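Local atomic coordinates of enoyl-CoA hydratase (Bacillus halodurans, PDB entry 3LKE), a protein that probably hydrates the double bond of enoyl-CoA thioesters or catalyses a related acyl-CoA reaction of the crotonase family. Residues A[115-118]-A[119-123]; A[226-229]-A[230-234]. All blocks are in the same frame, centred on the assembly; numbering follows the deposited sequence.

Contact 1 and contact 2 illustrate how one local theme, side chains meeting a turn apart, is played out at two depths of a crotonase fold. Residues 115-123 run through the middle of the subunit, their centre about 2 Å from that of the chain, whereas residues 226-234 belong to a peripheral helix centred about 15 Å from it. The two centres lie about 15 Å apart and the nearest atoms about 6 Å, without touching. Helices 81-98 and 149-157 bridge them: Phe152 meets Leu121 and Ala122 as well as Leu227. Glycine-rich residues opening contact 1 probably border the acyl-CoA site, as in relatives; part of contact 2 packs on a second subunit.

Contact 1. Residues A[115-118]-A[119-123]; sequences GGFN and MMLAC
The glycine-rich helix start of the crotonase fold, a region that in relatives contributes to the oxyanion hole, leads here into a short 3-10 turn in which Phe117 and Asn118 meet Leu121. The change of pitch is visible in the backbone: Met119 N still reaches back four residues to Gly115 O (3.1 Å). Met120 N instead hydrogen-bonds to Phe117 O at 2.8 Å, only three residues back. Leu121 N does the same with Asn118 O at 2.9 Å. With CG of Phe117 anti to the backbone N (chi1 176°), the ring swings along the chain until CE2 lies 3.7 Å from Leu121 CD2, the two side chains crossing at about a right angle. The other methyl, Leu121 CD1, runs beside Asn118, whose ND2 is hydrogen-bonded to Glu136 OE1. Phe134 stacks edge-to-face with the Phe117 ring, and Phe152 and Ile156 of helix 149-157 press on Leu121 in this wholly buried setting. Replacing Leu121 with an alanine removes CG and both methyls and would probably leave a gap beside Phe117 CE2 and CZ and beside the Asn118 amide. On that amide side, Asn118 OD1 approaches Leu121 CD1 to 3.8 Å.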
loop_
_atom_site.group_PDB
_atom_site.type_symbol
_atom_site.label_atom_id
_atom_site.label_comp_id
_atom_site.label_asym_id
_atom_site.label_seq_id
_atom_site.Cartn_x
_atom_site.Cartn_y
_atom_site.Cartn_z
ATOM N N GLY A 115 10.307 12.039 -16.411
ATOM C CA GLY A 115 10.820 10.696 -16.558
ATOM C C GLY A 115 12.304 10.597 -16.235
ATOM O O GLY A 115 12.810 9.510 -15.979
ATOM N N GLY A 116 13.006 11.730 -16.271
ATOM C CA GLY A 116 14.401 11.765 -15.845
ATOM C C GLY A 116 14.557 11.292 -14.407
ATOM O O GLY A 116 15.585 10.710 -14.014
ATOM N N PHE A 117 13.532 11.552 -13.602
ATOM C CA PHE A 117 13.492 11.004 -12.259
ATOM C C PHE A 117 12.696 9.705 -12.233
ATOM O O PHE A 117 13.124 8.721 -11.637
ATOM C CB PHE A 117 12.869 11.989 -11.266
ATOM C CG PHE A 117 12.733 11.422 -9.881
ATOM C CD1 PHE A 117 13.855 11.000 -9.188
ATOM C CD2 PHE A 117 11.493 11.268 -9.293
ATOM C CE1 PHE A 117 13.755 10.474 -7.916
ATOM C CE2 PHE A 117 11.378 10.740 -8.014
ATOM C CZ PHE A 117 12.512 10.335 -7.328
ATOM N N ASN A 118 11.542 9.700 -12.900
ATOM C CA ASN A 118 10.591 8.599 -12.719
ATOM C C ASN A 118 11.118 7.221 -13.096
ATOM O O ASN A 118 10.771 6.231 -12.441
ATOM C CB ASN A 118 9.274 8.904 -13.437
ATOM C CG ASN A 118 8.617 10.155 -12.899
ATOM O OD1 ASN A 118 8.791 10.484 -11.735
ATOM N ND2 ASN A 118 7.842 10.850 -13.735
ATOM N N MET A 119 11.955 7.153 -14.131
ATOM C CA MET A 119 12.620 5.884 -14.482
ATOM C C MET A 119 13.347 5.286 -13.273
ATOM O O MET A 119 13.341 4.069 -13.069
ATOM C CB MET A 119 13.567 6.041 -15.683
ATOM C CG MET A 119 12.834 6.070 -17.031
ATOM S SD MET A 119 13.894 5.757 -18.477
ATOM C CE MET A 119 15.413 5.196 -17.622
ATOM N N MET A 120 13.940 6.145 -12.452
ATOM C CA MET A 120 14.727 5.661 -11.323
ATOM C C MET A 120 13.859 5.132 -10.180
ATOM O O MET A 120 14.371 4.532 -9.242
ATOM C CB MET A 120 15.710 6.725 -10.818
ATOM C CG MET A 120 16.727 7.196 -11.884
ATOM S SD MET A 120 17.764 5.871 -12.580
ATOM C CE MET A 120 17.084 5.712 -14.207
ATOM N N LEU A 121 12.542 5.356 -10.255
ATOM C CA LEU A 121 11.645 4.815 -9.240
ATOM C C LEU A 121 11.599 3.292 -9.278
ATOM O O LEU A 121 11.132 2.656 -8.324
ATOM C CB LEU A 121 10.246 5.416 -9.386
ATOM C CG LEU A 121 10.178 6.912 -9.107
ATOM C CD1 LEU A 121 8.763 7.435 -9.406
ATOM C CD2 LEU A 121 10.545 7.187 -7.653
ATOM N N ALA A 122 12.115 2.707 -10.362
ATOM C CA ALA A 122 12.240 1.259 -10.458
ATOM C C ALA A 122 13.377 0.691 -9.607
ATOM O O ALA A 122 13.453 -0.519 -9.402
ATOM C CB ALA A 122 12.420 0.841 -11.890
ATOM N N CYS A 123 14.262 1.561 -9.123
ATOM C CA CYS A 123 15.438 1.102 -8.377
ATOM C C CYS A 123 15.066 0.715 -6.952
ATOM O O CYS A 123 14.048 1.163 -6.412
ATOM C CB CYS A 123 16.517 2.186 -8.312
ATOM S SG CYS A 123 17.294 2.559 -9.887
#

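Contact 2. Residues A[226-229]-A[230-234]; sequences ELKQ and QLEQE
Leu227 and Leu231, one turn apart on helix 223-241 near the C-terminal end of this crotonase-family chain, make the tight side of an amphipathic helix that also touches a second subunit. Leu227 has CG anti to its own N (chi1 172°), which carries its branch along the helix; Leu231 leans back, with CG anti to its carbonyl carbon (chi1 -71°). The branches cross obliquely, Leu227 CD1 lying 3.8 Å from Leu231 CG. The backbone hydrogen bond from Leu231 N to Leu227 O is 2.8 Å, and the same oxygen lies 3.3 Å from Leu231 CG, packing the leucine closely against the turn. Leu95 and Phe98 of helix 81-98 and Phe152 of helix 149-157 cover Leu227, completing the buried face.

The solvent side is looser: Lys228 and Glu232 are exposed and lie side by side, pointing the same way. Any attraction between their charges is probably weak, Lys228 NZ and Glu232 OE1 being 5.6 Å apart, and the ammonium has a weak, long ion pair with Glu225. The closer approach is by the stem: Glu232 CG sits 3.4 Å from Lys228 O, the acceptor of its own N-H.

Toward the neighbouring helix 149-157, the amide of Gln230 and the carboxylate of the buried Glu234 reach Ser150, and Glu234 also takes the N-H of Gly148; both side chains pack on Leu218 of the second subunit. Gln230 keeps its stem close to the preceding turn, with CB 3.5 Å from Glu226 O.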
loop_
_atom_site.group_PDB
_atom_site.type_symbol
_atom_site.label_atom_id
_atom_site.label_comp_id
_atom_site.label_asym_id
_atom_site.label_seq_id
_atom_site.Cartn_x
_atom_site.Cartn_y
_atom_site.Cartn_z
ATOM N N GLU A 226 2.514 -6.946 -13.962
ATOM C CA GLU A 226 1.622 -5.812 -13.824
ATOM C C GLU A 226 2.237 -4.523 -14.356
ATOM O O GLU A 226 1.552 -3.723 -14.990
ATOM C CB GLU A 226 1.209 -5.650 -12.362
ATOM C CG GLU A 226 0.492 -6.869 -11.841
ATOM C CD GLU A 226 -0.639 -7.301 -12.755
ATOM O OE1 GLU A 226 -1.588 -6.508 -12.949
ATOM O OE2 GLU A 226 -0.575 -8.435 -13.285
ATOM N N LEU A 227 3.519 -4.317 -14.073
ATOM C CA LEU A 227 4.229 -3.143 -14.574
ATOM C C LEU A 227 4.286 -3.203 -16.101
ATOM O O LEU A 227 4.044 -2.208 -16.801
ATOM C CB LEU A 227 5.648 -3.084 -13.983
ATOM C CG LEU A 227 6.581 -2.018 -14.570
ATOM C CD1 LEU A 227 5.922 -0.625 -14.511
ATOM C CD2 LEU A 227 7.915 -2.037 -13.840
ATOM N N LYS A 228 4.611 -4.380 -16.619
ATOM C CA LYS A 228 4.738 -4.527 -18.061
ATOM C C LYS A 228 3.435 -4.127 -18.733
ATOM O O LYS A 228 3.433 -3.363 -19.708
ATOM C CB LYS A 228 5.129 -5.953 -18.449
ATOM C CG LYS A 228 5.137 -6.175 -19.964
ATOM C CD LYS A 228 5.759 -7.515 -20.349
ATOM C CE LYS A 228 4.796 -8.672 -20.135
ATOM N NZ LYS A 228 5.337 -9.943 -20.709
ATOM N N GLN A 229 2.324 -4.632 -18.206
ATOM C CA GLN A 229 1.025 -4.295 -18.764
ATOM C C GLN A 229 0.703 -2.812 -18.626
ATOM O O GLN A 229 0.105 -2.215 -19.518
ATOM C CB GLN A 229 -0.077 -5.134 -18.130
ATOM C CG GLN A 229 0.076 -6.619 -18.350
ATOM C CD GLN A 229 -1.045 -7.403 -17.707
ATOM O OE1 GLN A 229 -2.116 -6.856 -17.429
ATOM N NE2 GLN A 229 -0.806 -8.687 -17.458
ATOM N N GLN A 230 1.101 -2.214 -17.511
ATOM C CA GLN A 230 0.807 -0.808 -17.296
ATOM C C GLN A 230 1.617 0.063 -18.273
ATOM O O GLN A 230 1.125 1.071 -18.773
ATOM C CB GLN A 230 1.089 -0.408 -15.842
ATOM C CG GLN A 230 0.643 1.002 -15.522
ATOM C CD GLN A 230 -0.267 1.077 -14.316
ATOM O OE1 GLN A 230 -0.780 0.062 -13.841
ATOM N NE2 GLN A 230 -0.472 2.283 -13.810
ATOM N N LEU A 231 2.857 -0.331 -18.536
ATOM C CA LEU A 231 3.704 0.413 -19.476
ATOM C C LEU A 231 3.044 0.424 -20.857
ATOM O O LEU A 231 3.062 1.431 -21.572
ATOM C CB LEU A 231 5.097 -0.207 -19.544
ATOM C CG LEU A 231 5.931 0.023 -18.276
ATOM C CD1 LEU A 231 7.213 -0.806 -18.238
ATOM C CD2 LEU A 231 6.257 1.508 -18.169
ATOM N N GLU A 232 2.440 -0.702 -21.219
ATOM C CA GLU A 232 1.756 -0.807 -22.511
ATOM C C GLU A 232 0.589 0.173 -22.567
ATOM O O GLU A 232 0.412 0.899 -23.546
ATOM C CB GLU A 232 1.281 -2.240 -22.751
ATOM C CG GLU A 232 2.409 -3.238 -22.964
ATOM C CD GLU A 232 1.948 -4.688 -22.878
ATOM O OE1 GLU A 232 2.771 -5.591 -23.154
ATOM O OE2 GLU A 232 0.770 -4.926 -22.518
ATOM N N GLN A 233 -0.194 0.210 -21.494
ATOM C CA GLN A 233 -1.312 1.134 -21.406
ATOM C C GLN A 233 -0.872 2.596 -21.427
ATOM O O GLN A 233 -1.494 3.425 -22.082
ATOM C CB GLN A 233 -2.149 0.832 -20.156
ATOM C CG GLN A 233 -2.923 -0.466 -20.259
ATOM C CD GLN A 233 -3.826 -0.490 -21.485
ATOM O OE1 GLN A 233 -4.514 0.491 -21.783
ATOM N NE2 GLN A 233 -3.817 -1.607 -22.209
ATOM N N GLU A 234 0.200 2.917 -20.710
ATOM C CA GLU A 234 0.710 4.279 -20.729
ATOM C C GLU A 234 1.045 4.674 -22.166
ATOM O O GLU A 234 0.794 5.804 -22.591
ATOM C CB GLU A 234 1.978 4.402 -19.870
ATOM C CG GLU A 234 1.733 4.250 -18.366
ATOM C CD GLU A 234 3.019 4.397 -17.577
ATOM O OE1 GLU A 234 4.097 4.279 -18.202
ATOM O OE2 GLU A 234 2.950 4.625 -16.346
#